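Local coordinates for probable oxidoreductase protein (Rhizobium etli, PDB 4FB5) that probably acts as an oxidoreductase of the GFO/IDH/MocA family, with a nucleotide-binding Rossmann-fold domain joined to a C-terminal domain, at residues M36-C39 with H40-W44; N104-H107 with A108-I112; R136-A139 with T140-S144; S216-W219 with Y220-H224; E349-E352 with L353-A356. One frame throughout, in Å; residues are numbered along the deposited sequence.

Contact 1: residues M36-C39 with H40-W44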
loop_
_atom_site.group_PDB
_atom_site.type_symbol
_atom_site.label_atom_id
_atom_site.label_comp_id
_atom_site.label_asym_id
_atom_site.label_seq_id
_atom_site.Cartn_x
_atom_site.Cartn_y
_atom_site.Cartn_z
HETATM N N MSE A 36 19.999 -17.334 16.372
HETATM C CA MSE A 36 20.185 -18.238 15.277
HETATM C C MSE A 36 20.237 -19.706 15.745
HETATM O O MSE A 36 19.786 -20.611 15.032
HETATM C CB MSE A 36 21.366 -17.800 14.430
HETATM C CG MSE A 36 21.006 -17.670 12.956
HETATM SE SE MSE A 36 19.412 -16.592 12.459
HETATM C CE MSE A 36 20.223 -14.793 12.594
ATOM N N GLY A 37 20.702 -19.955 16.962
ATOM C CA GLY A 37 20.705 -21.328 17.464
ATOM C C GLY A 37 19.287 -21.842 17.600
ATOM O O GLY A 37 18.951 -22.970 17.170
ATOM N N LYS A 38 18.448 -21.004 18.196
ATOM C CA LYS A 38 17.033 -21.322 18.380
ATOM C C LYS A 38 16.345 -21.644 17.062
ATOM O O LYS A 38 15.573 -22.566 16.962
ATOM C CB LYS A 38 16.311 -20.161 19.052
ATOM C CG LYS A 38 14.903 -20.517 19.450
ATOM C CD LYS A 38 14.402 -19.630 20.551
ATOM C CE LYS A 38 12.908 -19.708 20.575
ATOM N NZ LYS A 38 12.415 -18.970 21.732
ATOM N N CYS A 39 16.657 -20.870 16.051
ATOM C CA CYS A 39 16.061 -21.027 14.771
ATOM C C CYS A 39 16.533 -22.302 14.033
ATOM O O CYS A 39 15.700 -23.045 13.514
ATOM C CB CYS A 39 16.329 -19.761 13.972
ATOM S SG CYS A 39 15.307 -19.614 12.512
ATOM N N HIS A 40 17.832 -22.589 13.993
ATOM C CA HIS A 40 18.239 -23.933 13.537
ATOM C C HIS A 40 17.453 -24.955 14.340
ATOM O O HIS A 40 16.828 -25.832 13.785
ATOM C CB HIS A 40 19.717 -24.230 13.776
ATOM C CG HIS A 40 20.653 -23.572 12.807
ATOM N ND1 HIS A 40 21.666 -24.259 12.175
ATOM C CD2 HIS A 40 20.740 -22.293 12.370
ATOM C CE1 HIS A 40 22.323 -23.441 11.375
ATOM N NE2 HIS A 40 21.792 -22.238 11.484
ATOM N N ALA A 41 17.448 -24.837 15.662
ATOM C CA ALA A 41 16.846 -25.908 16.445
ATOM C C ALA A 41 15.379 -26.150 16.049
ATOM O O ALA A 41 14.931 -27.282 15.940
ATOM C CB ALA A 41 17.002 -25.639 17.954
ATOM N N LEU A 42 14.648 -25.069 15.809
ATOM C CA LEU A 42 13.273 -25.171 15.454
ATOM C C LEU A 42 13.158 -25.782 14.076
ATOM O O LEU A 42 12.210 -26.526 13.773
ATOM C CB LEU A 42 12.662 -23.788 15.440
ATOM C CG LEU A 42 12.237 -23.187 16.777
ATOM C CD1 LEU A 42 11.730 -21.769 16.524
ATOM C CD2 LEU A 42 11.195 -24.028 17.445
ATOM N N ALA A 43 14.121 -25.456 13.236
ATOM C CA ALA A 43 14.123 -25.990 11.902
ATOM C C ALA A 43 14.322 -27.515 11.940
ATOM O O ALA A 43 13.482 -28.279 11.397
ATOM C CB ALA A 43 15.191 -25.287 11.022
ATOM N N TRP A 44 15.399 -27.955 12.598
ATOM C CA TRP A 44 15.709 -29.402 12.684
ATOM C C TRP A 44 14.522 -30.159 13.303
ATOM O O TRP A 44 14.143 -31.253 12.842
ATOM C CB TRP A 44 17.007 -29.680 13.469
ATOM C CG TRP A 44 18.302 -29.349 12.772
ATOM C CD1 TRP A 44 19.248 -28.414 13.157
ATOM C CD2 TRP A 44 18.802 -29.946 11.571
ATOM N NE1 TRP A 44 20.308 -28.407 12.260
ATOM C CE2 TRP A 44 20.057 -29.350 11.289
ATOM C CE3 TRP A 44 18.314 -30.933 10.705
ATOM C CZ2 TRP A 44 20.817 -29.718 10.181
ATOM C CZ3 TRP A 44 19.080 -31.303 9.608
ATOM C CH2 TRP A 44 20.314 -30.701 9.354
#
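The amide N of H40 donates to M36 O at 3.0 Å with an almost straight N-H...O angle of 173°, and A41, L42 and A43 repeat the bond onto G37, K38 and C39, which establishes regular alpha-helix. This is helix 35-44, the first helix of the Rossmann fold after strand 27-31; G37 fits the last glycine of a GxGxxG-type pattern, consistent with a nucleotide bound near the start of the helix. The H40 ring turns back toward the preceding turn: with CG anti to its own carbonyl carbon (chi1 -77°), CD2 comes to 3.3 Å from M36 O, which lies oblique to the ring. Two hydrogen bonds fix the ring's rotation, ND1 pairing with S99 OG and NE2 with E124 OE1. K38 and L42, one turn apart, share a face, although their side chains only approach, K38 CG lying 4.5 Å from L42 CD1. That face meets T49 of the second subunit, and K38 NZ is hydrogen-bonded to R331 O and V50 O of the same subunit. A41, which packs on F77 of helix 70-77, brings its CB to 3.4 Å from G37 O.

Contact 2: residues N104-H107 with A108-I112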
loop_
_atom_site.group_PDB
_atom_site.type_symbol
_atom_site.label_atom_id
_atom_site.label_comp_id
_atom_site.label_asym_id
_atom_site.label_seq_id
_atom_site.Cartn_x
_atom_site.Cartn_y
_atom_site.Cartn_z
ATOM N N ASN A 104 30.535 -14.570 14.411
ATOM C CA ASN A 104 31.399 -14.515 13.233
ATOM C C ASN A 104 32.825 -15.070 13.433
ATOM O O ASN A 104 33.225 -15.991 12.729
ATOM C CB ASN A 104 31.423 -13.080 12.647
ATOM C CG ASN A 104 30.049 -12.610 12.148
ATOM O OD1 ASN A 104 29.020 -13.245 12.409
ATOM N ND2 ASN A 104 30.030 -11.496 11.420
ATOM N N GLN A 105 33.568 -14.537 14.402
ATOM C CA GLN A 105 35.007 -14.892 14.611
ATOM C C GLN A 105 35.283 -16.377 14.692
ATOM O O GLN A 105 36.356 -16.834 14.315
ATOM C CB GLN A 105 35.590 -14.266 15.889
ATOM C CG GLN A 105 35.079 -12.874 16.202
ATOM C CD GLN A 105 33.774 -12.917 16.991
ATOM O OE1 GLN A 105 33.657 -13.696 17.960
ATOM N NE2 GLN A 105 32.779 -12.073 16.584
ATOM N N PHE A 106 34.297 -17.109 15.197
ATOM C CA PHE A 106 34.433 -18.510 15.524
ATOM C C PHE A 106 34.158 -19.419 14.353
ATOM O O PHE A 106 34.660 -20.547 14.343
ATOM C CB PHE A 106 33.501 -18.862 16.676
ATOM C CG PHE A 106 33.826 -18.141 17.955
ATOM C CD1 PHE A 106 34.883 -18.578 18.775
ATOM C CD2 PHE A 106 33.089 -17.026 18.347
ATOM C CE1 PHE A 106 35.204 -17.909 19.970
ATOM C CE2 PHE A 106 33.390 -16.343 19.551
ATOM C CZ PHE A 106 34.453 -16.786 20.365
ATOM N N HIS A 107 33.382 -18.945 13.369
ATOM C CA HIS A 107 32.974 -19.804 12.238
ATOM C C HIS A 107 34.130 -20.616 11.646
ATOM O O HIS A 107 34.089 -21.844 11.666
ATOM C CB HIS A 107 32.268 -19.021 11.126
ATOM C CG HIS A 107 30.967 -18.424 11.540
ATOM N ND1 HIS A 107 30.529 -17.207 11.070
ATOM C CD2 HIS A 107 30.018 -18.861 12.400
ATOM C CE1 HIS A 107 29.358 -16.925 11.609
ATOM N NE2 HIS A 107 29.026 -17.911 12.423
ATOM N N ALA A 108 35.155 -19.934 11.142
ATOM C CA ALA A 108 36.299 -20.618 10.530
ATOM C C ALA A 108 36.770 -21.818 11.341
ATOM O O ALA A 108 36.773 -22.952 10.840
ATOM C CB ALA A 108 37.450 -19.657 10.309
ATOM N N GLU A 109 37.122 -21.554 12.604
ATOM C CA GLU A 109 37.715 -22.532 13.514
ATOM C C GLU A 109 36.841 -23.768 13.633
ATOM O O GLU A 109 37.292 -24.910 13.541
ATOM C CB GLU A 109 37.844 -21.872 14.880
ATOM C CG GLU A 109 39.199 -22.021 15.582
ATOM C CD GLU A 109 39.180 -21.391 16.994
ATOM O OE1 GLU A 109 38.289 -20.530 17.244
ATOM O OE2 GLU A 109 40.042 -21.757 17.841
HETATM N N MSE A 110 35.562 -23.519 13.793
HETATM C CA MSE A 110 34.654 -24.566 14.124
HETATM C C MSE A 110 34.269 -25.356 12.901
HETATM O O MSE A 110 34.341 -26.583 12.895
HETATM C CB MSE A 110 33.445 -23.970 14.812
HETATM C CG MSE A 110 33.821 -23.104 16.017
HETATM SE SE MSE A 110 32.246 -22.682 17.092
HETATM C CE MSE A 110 33.059 -21.762 18.619
ATOM N N ALA A 111 33.884 -24.656 11.849
ATOM C CA ALA A 111 33.451 -25.324 10.638
ATOM C C ALA A 111 34.546 -26.261 10.109
ATOM O O ALA A 111 34.266 -27.361 9.619
ATOM C CB ALA A 111 33.079 -24.293 9.606
ATOM N N ILE A 112 35.789 -25.801 10.204
ATOM C CA ILE A 112 36.948 -26.579 9.815
ATOM C C ILE A 112 37.151 -27.772 10.751
ATOM O O ILE A 112 37.233 -28.921 10.297
ATOM C CB ILE A 112 38.200 -25.721 9.769
ATOM C CG1 ILE A 112 38.108 -24.758 8.581
ATOM C CG2 ILE A 112 39.425 -26.603 9.644
ATOM C CD1 ILE A 112 39.206 -23.713 8.520
#
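H107 O is gripped by two amides of the next turn: A111 N donates to it at 2.8 Å, and M110 N adds a weak bond at 3.1 Å. The M110 amide is itself shared, since its straighter bond runs to F106 O at 3.2 Å. These bonds belong to the first turn of helix 107-116, and H107 N is bonded in turn to N104 O at 3.0 Å. Side-chain packing follows the pairing of F106 with M110, four residues apart. M110, present as selenomethionine, has CG anti to its carbonyl carbon (chi1 -54°) and is extended beyond, which carries its terminal methyl back along F106 so that the two side chains lie side by side and point the same way. The methyl CE meets F106 CB at 3.5 Å and also approaches CD1 of the F106 ring at 3.7 Å, oblique to it. E109 is exposed, its OE1 4.2 Å from F106 CD1 and its carboxylate in a long, weak ion pair with R87. The H107 ring is buried, and its NE2 makes a weak hydrogen bond with T102 O. The contact thus lies at the start of the helix that follows strand 97-100 of the Rossmann sheet: H107 packs on C123 and A111 on V121 of strand 120-123, while A108 and A111 meet M137 of helix 131-143.

Contact 3: residues R136-A139 with T140-S144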
loop_
_atom_site.group_PDB
_atom_site.type_symbol
_atom_site.label_atom_id
_atom_site.label_comp_id
_atom_site.label_asym_id
_atom_site.label_seq_id
_atom_site.Cartn_x
_atom_site.Cartn_y
_atom_site.Cartn_z
ATOM N N ARG A 136 40.603 -20.903 3.275
ATOM C CA ARG A 136 40.892 -22.089 4.080
ATOM C C ARG A 136 39.664 -22.905 4.358
ATOM O O ARG A 136 39.718 -24.132 4.331
ATOM C CB ARG A 136 41.531 -21.693 5.406
ATOM C CG ARG A 136 42.813 -22.480 5.711
ATOM C CD ARG A 136 43.511 -22.016 6.968
ATOM N NE ARG A 136 43.789 -20.580 6.916
ATOM C CZ ARG A 136 43.434 -19.727 7.879
ATOM N NH1 ARG A 136 42.797 -20.164 8.973
ATOM N NH2 ARG A 136 43.713 -18.435 7.748
HETATM N N MSE A 137 38.542 -22.241 4.609
HETATM C CA MSE A 137 37.350 -23.002 4.947
HETATM C C MSE A 137 36.915 -23.826 3.740
HETATM O O MSE A 137 36.524 -25.000 3.862
HETATM C CB MSE A 137 36.236 -22.098 5.441
HETATM C CG MSE A 137 36.563 -21.341 6.738
HETATM SE SE MSE A 137 35.189 -19.983 7.291
HETATM C CE MSE A 137 33.734 -21.247 7.619
ATOM N N LEU A 138 37.027 -23.208 2.566
ATOM C CA LEU A 138 36.618 -23.862 1.340
ATOM C C LEU A 138 37.565 -25.026 0.979
ATOM O O LEU A 138 37.125 -26.168 0.734
ATOM C CB LEU A 138 36.552 -22.843 0.219
ATOM C CG LEU A 138 36.198 -23.511 -1.102
ATOM C CD1 LEU A 138 34.795 -24.222 -1.070
ATOM C CD2 LEU A 138 36.371 -22.488 -2.228
ATOM N N ALA A 139 38.864 -24.704 0.967
ATOM C CA ALA A 139 39.913 -25.684 0.747
ATOM C C ALA A 139 39.569 -26.887 1.589
ATOM O O ALA A 139 39.374 -27.987 1.032
ATOM C CB ALA A 139 41.273 -25.125 1.103
ATOM N N THR A 140 39.404 -26.691 2.902
ATOM C CA THR A 140 38.983 -27.813 3.718
ATOM C C THR A 140 37.814 -28.497 3.041
ATOM O O THR A 140 37.985 -29.594 2.529
ATOM C CB THR A 140 38.581 -27.454 5.126
ATOM O OG1 THR A 140 39.672 -26.817 5.796
ATOM C CG2 THR A 140 38.182 -28.700 5.872
ATOM N N ALA A 141 36.660 -27.832 2.990
ATOM C CA ALA A 141 35.395 -28.454 2.594
ATOM C C ALA A 141 35.463 -29.276 1.311
ATOM O O ALA A 141 34.969 -30.392 1.261
ATOM C CB ALA A 141 34.308 -27.377 2.477
ATOM N N GLU A 142 36.030 -28.674 0.269
ATOM C CA GLU A 142 36.332 -29.361 -0.985
ATOM C C GLU A 142 37.058 -30.655 -0.649
ATOM O O GLU A 142 36.600 -31.755 -0.987
ATOM C CB GLU A 142 37.215 -28.475 -1.879
ATOM C CG GLU A 142 36.433 -27.654 -2.909
ATOM C CD GLU A 142 37.223 -26.454 -3.480
ATOM O OE1 GLU A 142 38.269 -26.072 -2.896
ATOM O OE2 GLU A 142 36.778 -25.874 -4.514
ATOM N N ARG A 143 38.179 -30.495 0.058
ATOM C CA ARG A 143 38.969 -31.619 0.558
ATOM C C ARG A 143 38.150 -32.557 1.430
ATOM O O ARG A 143 38.287 -33.759 1.307
ATOM C CB ARG A 143 40.196 -31.125 1.316
ATOM C CG ARG A 143 41.142 -32.222 1.714
ATOM C CD ARG A 143 42.456 -31.661 2.204
ATOM N NE ARG A 143 42.310 -30.995 3.503
ATOM C CZ ARG A 143 42.434 -29.682 3.714
ATOM N NH1 ARG A 143 42.712 -28.839 2.709
ATOM N NH2 ARG A 143 42.286 -29.217 4.950
ATOM N N SER A 144 37.312 -31.998 2.296
ATOM C CA SER A 144 36.475 -32.802 3.180
ATOM C C SER A 144 35.652 -33.813 2.390
ATOM O O SER A 144 35.925 -34.070 1.218
ATOM C CB SER A 144 35.554 -31.904 4.009
ATOM O OG SER A 144 36.235 -30.743 4.450
#
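The guanidinium of R143 folds back toward A139, whose O lies oblique to its plane and 3.8 Å from NH1, while one face rests on T140 CA, which stands 3.6 Å off the R143 plane and toward the rim. A bend at chi3 (70°) in R143 turns the group back along the helix in this way. The other flat group, the carboxylate of E142, reaches over the leucine one turn earlier: E142 OE1 is 3.8 Å from L138 CG, the two side chains crossing obliquely. L138 supplies only carbon to this meeting, so it is van der Waals packing and offers the carboxylate no polar partner. Replacing L138 with an alanine would probably leave the E142 carboxylate less restrained in its rotation and open a gap toward F367 and L371.

Polar capture is concentrated at R136 O. It accepts T140 N at 2.9 Å and T140 OG1 at 3.1 Å, the two donors arriving from opposite faces of the carbonyl plane; the hydroxyl of this buried threonine is thereby satisfied by its own helix. The guanidinium of R136 leads away and forms a salt bridge with D133. At the other end, S144 is the first residue to leave helical geometry, and S144 OG returns a weak bond to T140 O. Helix 131-143 is the crossover of a beta-alpha-beta unit between strands 120-123 and 148-150: T140, A141 and S144 lean on L115 of helix 107-116, whereas L138 faces helix 367-385.

Contact 4: residues S216-W219 with Y220-H224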
loop_
_atom_site.group_PDB
_atom_site.type_symbol
_atom_site.label_atom_id
_atom_site.label_comp_id
_atom_site.label_asym_id
_atom_site.label_seq_id
_atom_site.Cartn_x
_atom_site.Cartn_y
_atom_site.Cartn_z
ATOM N N SER A 216 23.403 -12.597 -2.081
ATOM C CA SER A 216 22.949 -13.956 -2.194
ATOM C C SER A 216 21.722 -13.968 -3.078
ATOM O O SER A 216 21.562 -14.885 -3.892
ATOM C CB SER A 216 22.705 -14.617 -0.842
ATOM O OG SER A 216 21.485 -14.242 -0.243
ATOM N N LEU A 217 20.875 -12.928 -2.992
ATOM C CA LEU A 217 19.711 -12.937 -3.879
ATOM C C LEU A 217 20.067 -12.741 -5.353
ATOM O O LEU A 217 19.559 -13.472 -6.211
ATOM C CB LEU A 217 18.614 -11.968 -3.434
ATOM C CG LEU A 217 17.901 -12.305 -2.115
ATOM C CD1 LEU A 217 17.102 -11.077 -1.682
ATOM C CD2 LEU A 217 17.013 -13.569 -2.200
ATOM N N LEU A 218 20.948 -11.779 -5.648
ATOM C CA LEU A 218 21.366 -11.577 -7.014
ATOM C C LEU A 218 22.023 -12.863 -7.554
ATOM O O LEU A 218 21.982 -13.130 -8.779
ATOM C CB LEU A 218 22.276 -10.363 -7.138
ATOM C CG LEU A 218 21.632 -9.052 -6.654
ATOM C CD1 LEU A 218 22.460 -7.871 -6.939
ATOM C CD2 LEU A 218 20.260 -8.814 -7.235
ATOM N N TRP A 219 22.571 -13.672 -6.637
ATOM C CA TRP A 219 23.310 -14.829 -7.034
ATOM C C TRP A 219 22.307 -15.829 -7.503
ATOM O O TRP A 219 22.359 -16.305 -8.631
ATOM C CB TRP A 219 24.119 -15.419 -5.880
ATOM C CG TRP A 219 24.646 -16.742 -6.264
ATOM C CD1 TRP A 219 25.685 -16.983 -7.126
ATOM C CD2 TRP A 219 24.117 -18.044 -5.905
ATOM N NE1 TRP A 219 25.860 -18.348 -7.303
ATOM C CE2 TRP A 219 24.928 -19.020 -6.552
ATOM C CE3 TRP A 219 23.090 -18.480 -5.051
ATOM C CZ2 TRP A 219 24.727 -20.405 -6.385
ATOM C CZ3 TRP A 219 22.895 -19.864 -4.882
ATOM C CH2 TRP A 219 23.707 -20.803 -5.565
ATOM N N TYR A 220 21.382 -16.146 -6.610
ATOM C CA TYR A 220 20.272 -17.076 -6.867
ATOM C C TYR A 220 19.533 -16.793 -8.159
ATOM O O TYR A 220 19.222 -17.708 -8.917
ATOM C CB TYR A 220 19.292 -16.949 -5.742
ATOM C CG TYR A 220 18.199 -17.945 -5.776
ATOM C CD1 TYR A 220 18.475 -19.320 -5.692
ATOM C CD2 TYR A 220 16.875 -17.531 -5.849
ATOM C CE1 TYR A 220 17.441 -20.242 -5.713
ATOM C CE2 TYR A 220 15.854 -18.427 -5.881
ATOM C CZ TYR A 220 16.131 -19.779 -5.806
ATOM O OH TYR A 220 15.089 -20.670 -5.835
ATOM N N LEU A 221 19.257 -15.515 -8.394
ATOM C CA LEU A 221 18.492 -15.069 -9.549
ATOM C C LEU A 221 19.322 -14.941 -10.850
ATOM O O LEU A 221 18.820 -15.241 -11.946
ATOM C CB LEU A 221 17.850 -13.721 -9.225
ATOM C CG LEU A 221 16.685 -13.798 -8.242
ATOM C CD1 LEU A 221 16.196 -12.398 -7.824
ATOM C CD2 LEU A 221 15.566 -14.577 -8.865
ATOM N N PHE A 222 20.574 -14.491 -10.729
ATOM C CA PHE A 222 21.354 -14.103 -11.883
ATOM C C PHE A 222 22.728 -14.750 -11.891
ATOM O O PHE A 222 23.001 -15.667 -12.667
ATOM C CB PHE A 222 21.471 -12.574 -11.937
ATOM C CG PHE A 222 20.133 -11.873 -12.062
ATOM C CD1 PHE A 222 19.326 -12.094 -13.175
ATOM C CD2 PHE A 222 19.662 -11.044 -11.034
ATOM C CE1 PHE A 222 18.086 -11.472 -13.283
ATOM C CE2 PHE A 222 18.434 -10.418 -11.109
ATOM C CZ PHE A 222 17.636 -10.620 -12.233
ATOM N N GLY A 223 23.592 -14.238 -11.034
ATOM C CA GLY A 223 24.812 -14.888 -10.701
ATOM C C GLY A 223 25.659 -13.885 -9.960
ATOM O O GLY A 223 25.132 -12.933 -9.353
ATOM N N HIS A 224 26.967 -14.121 -10.007
ATOM C CA HIS A 224 27.939 -13.377 -9.243
ATOM C C HIS A 224 28.225 -11.955 -9.767
ATOM O O HIS A 224 27.801 -11.582 -10.846
ATOM C CB HIS A 224 29.205 -14.210 -9.118
ATOM C CG HIS A 224 29.105 -15.304 -8.102
ATOM N ND1 HIS A 224 28.953 -15.058 -6.752
ATOM C CD2 HIS A 224 29.152 -16.652 -8.234
ATOM C CE1 HIS A 224 28.899 -16.203 -6.095
ATOM N NE2 HIS A 224 29.028 -17.189 -6.971
#
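W219 places its CG anti to the backbone N (chi1 169°) and H224 places its CG anti to the carbonyl carbon (chi1 -77°), and these two choices lay the rings side by side, pointing the same way. W219 CD1 stands over one face of the H224 imidazole, toward its rim, and comes within 3.4 Å of H224 NE2. The pair is oblique, its planes inclined at 45° and the imidazole and the five-membered indole ring centred 4.4 Å apart. H224 NE2 is committed instead to a hydrogen bond with D369 OD1.

The helix stops here. L218 O accepts F222 N at 2.8 Å and, weakly, G223 N at 3.0 Å; F222 has already left helical geometry. G223 then turns the chain back to W219, whose CA makes a CH...O contact to G223 O at 3.5 Å. L218 and F222 touch more lightly, their CD2 atoms 4.4 Å apart, and both pack on V178.

This C-terminal end of helix 206-221 sits in the C-terminal domain between several elements. L218 and F222 pack on strand 175-183 of the large mixed sheet, L221 meets helix 158-168, and Y220 makes a cation-pi contact with R164 of that helix. W219 and H224 lie against helix 367-385, and beyond G223 the chain enters strand 225-233.

Contact 5: residues E349-E352 with L353-A356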
loop_
_atom_site.group_PDB
_atom_site.type_symbol
_atom_site.label_atom_id
_atom_site.label_comp_id
_atom_site.label_asym_id
_atom_site.label_seq_id
_atom_site.Cartn_x
_atom_site.Cartn_y
_atom_site.Cartn_z
ATOM N N GLU A 349 15.343 -24.071 4.177
ATOM C CA GLU A 349 16.805 -24.182 4.055
ATOM C C GLU A 349 17.340 -25.498 4.672
ATOM O O GLU A 349 18.181 -26.149 4.101
ATOM C CB GLU A 349 17.477 -22.979 4.699
ATOM C CG GLU A 349 18.980 -22.987 4.589
ATOM C CD GLU A 349 19.603 -21.696 5.082
ATOM O OE1 GLU A 349 20.050 -21.711 6.253
ATOM O OE2 GLU A 349 19.631 -20.683 4.308
ATOM N N CYS A 350 16.830 -25.870 5.839
ATOM C CA CYS A 350 17.133 -27.140 6.454
ATOM C C CYS A 350 16.772 -28.283 5.492
ATOM O O CYS A 350 17.579 -29.188 5.222
ATOM C CB CYS A 350 16.370 -27.275 7.772
ATOM S SG CYS A 350 16.618 -28.885 8.549
ATOM N N ARG A 351 15.566 -28.220 4.947
ATOM C CA ARG A 351 15.196 -29.218 3.979
ATOM C C ARG A 351 16.245 -29.229 2.870
ATOM O O ARG A 351 16.814 -30.277 2.586
ATOM C CB ARG A 351 13.772 -29.027 3.457
ATOM C CG ARG A 351 13.348 -30.036 2.401
ATOM C CD ARG A 351 13.355 -31.442 2.950
ATOM N NE ARG A 351 13.315 -32.500 1.921
ATOM C CZ ARG A 351 14.381 -33.013 1.284
ATOM N NH1 ARG A 351 15.606 -32.552 1.529
ATOM N NH2 ARG A 351 14.220 -33.982 0.383
ATOM N N GLU A 352 16.576 -28.085 2.288
ATOM C CA GLU A 352 17.460 -28.137 1.134
ATOM C C GLU A 352 18.852 -28.653 1.490
ATOM O O GLU A 352 19.595 -29.124 0.619
ATOM C CB GLU A 352 17.537 -26.794 0.421
ATOM C CG GLU A 352 16.226 -26.380 -0.191
ATOM C CD GLU A 352 15.792 -27.223 -1.385
ATOM O OE1 GLU A 352 14.679 -27.791 -1.334
ATOM O OE2 GLU A 352 16.534 -27.283 -2.382
ATOM N N LEU A 353 19.203 -28.561 2.767
ATOM C CA LEU A 353 20.504 -29.002 3.215
ATOM C C LEU A 353 20.523 -30.522 3.202
ATOM O O LEU A 353 21.545 -31.142 2.855
ATOM C CB LEU A 353 20.795 -28.505 4.628
ATOM C CG LEU A 353 22.037 -29.140 5.257
ATOM C CD1 LEU A 353 23.160 -29.061 4.286
ATOM C CD2 LEU A 353 22.465 -28.501 6.571
ATOM N N ILE A 354 19.395 -31.109 3.583
ATOM C CA ILE A 354 19.263 -32.528 3.576
ATOM C C ILE A 354 19.273 -33.058 2.148
ATOM O O ILE A 354 19.861 -34.115 1.883
ATOM C CB ILE A 354 18.024 -32.949 4.328
ATOM C CG1 ILE A 354 18.249 -32.633 5.810
ATOM C CG2 ILE A 354 17.766 -34.433 4.101
ATOM C CD1 ILE A 354 17.061 -32.237 6.547
ATOM N N ARG A 355 18.661 -32.319 1.228
ATOM C CA ARG A 355 18.735 -32.710 -0.159
ATOM C C ARG A 355 20.184 -32.841 -0.540
ATOM O O ARG A 355 20.593 -33.878 -1.042
ATOM C CB ARG A 355 18.018 -31.748 -1.094
ATOM C CG ARG A 355 16.718 -32.314 -1.669
ATOM C CD ARG A 355 15.953 -31.292 -2.529
ATOM N NE ARG A 355 14.851 -30.682 -1.786
ATOM C CZ ARG A 355 13.677 -31.274 -1.551
ATOM N NH1 ARG A 355 13.445 -32.495 -2.003
ATOM N NH2 ARG A 355 12.731 -30.650 -0.856
ATOM N N ALA A 356 20.962 -31.790 -0.301
ATOM C CA ALA A 356 22.383 -31.798 -0.624
ATOM C C ALA A 356 23.062 -33.053 -0.086
ATOM O O ALA A 356 23.651 -33.825 -0.844
ATOM C CB ALA A 356 23.060 -30.551 -0.077
#
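The charged contacts come first: R355 NE donates to E352 OE1 at 2.9 Å, a hydrogen bond that is part of a salt bridge along one turn of helix 344-358. The carboxylate lies at the edge of the R355 guanidinium, yet NE meets OE1 from above the carboxylate plane, 51° out of it. The other oxygen, E352 OE2, is held by S363 N, so both ends of the buried acid have partners.

Stacking is the second kind. The guanidinium of R351 lies flat on that of R355, centres 3.4 Å apart and planes at 24°, each CZ over the middle of the other group. A bend at chi2 of R351 (62°) brings the end of the chain round to R355. D53 provides the counter-charge, in a salt bridge with R351 NH2 and a long, weak ion pair with R355.

Apolar contact is lighter: C350 SG meets I354 CD1 at 3.9 Å. I354 CB also packs against the R351 guanidinium, 3.7 Å from R351 NH1. Backbone bonds keep the turns in place, as in R355 N to R351 O at 3.1 Å.

A leucine in place of R355 would probably leave E352 OE1 without its salt-bridge mate and R351 without the flat cation on its face. The face-to-face pair of cations is probably tolerated because acids flank it, E352 at the R355 edge and D53 beside R351, offsetting the like charge.

Contacts 1 and 5 are the buried pair: contact 1 lies on the first Rossmann helix, and helix 344-358 packs against its C-terminal end through A43 and W44, with W44 CE3 3.4 Å from C350 SG. Contacts 2, 3 and 4 are partly buried. Contacts 2 and 3 hold neighbouring helices of the Rossmann domain, meeting where I112 CG1 approaches T140 OG1 at 3.8 Å. Contact 4 belongs to the C-terminal domain and touches none of the others; its centre is about 25 Å from that of contact 1. Chemistry follows place: a buried, hydrogen-bonded H40 at contact 1, an aromatic pair at a helix end in contact 4, paired ionic groups at the largely buried contact 5, and charged side chains toward solvent at contacts 2 and 3.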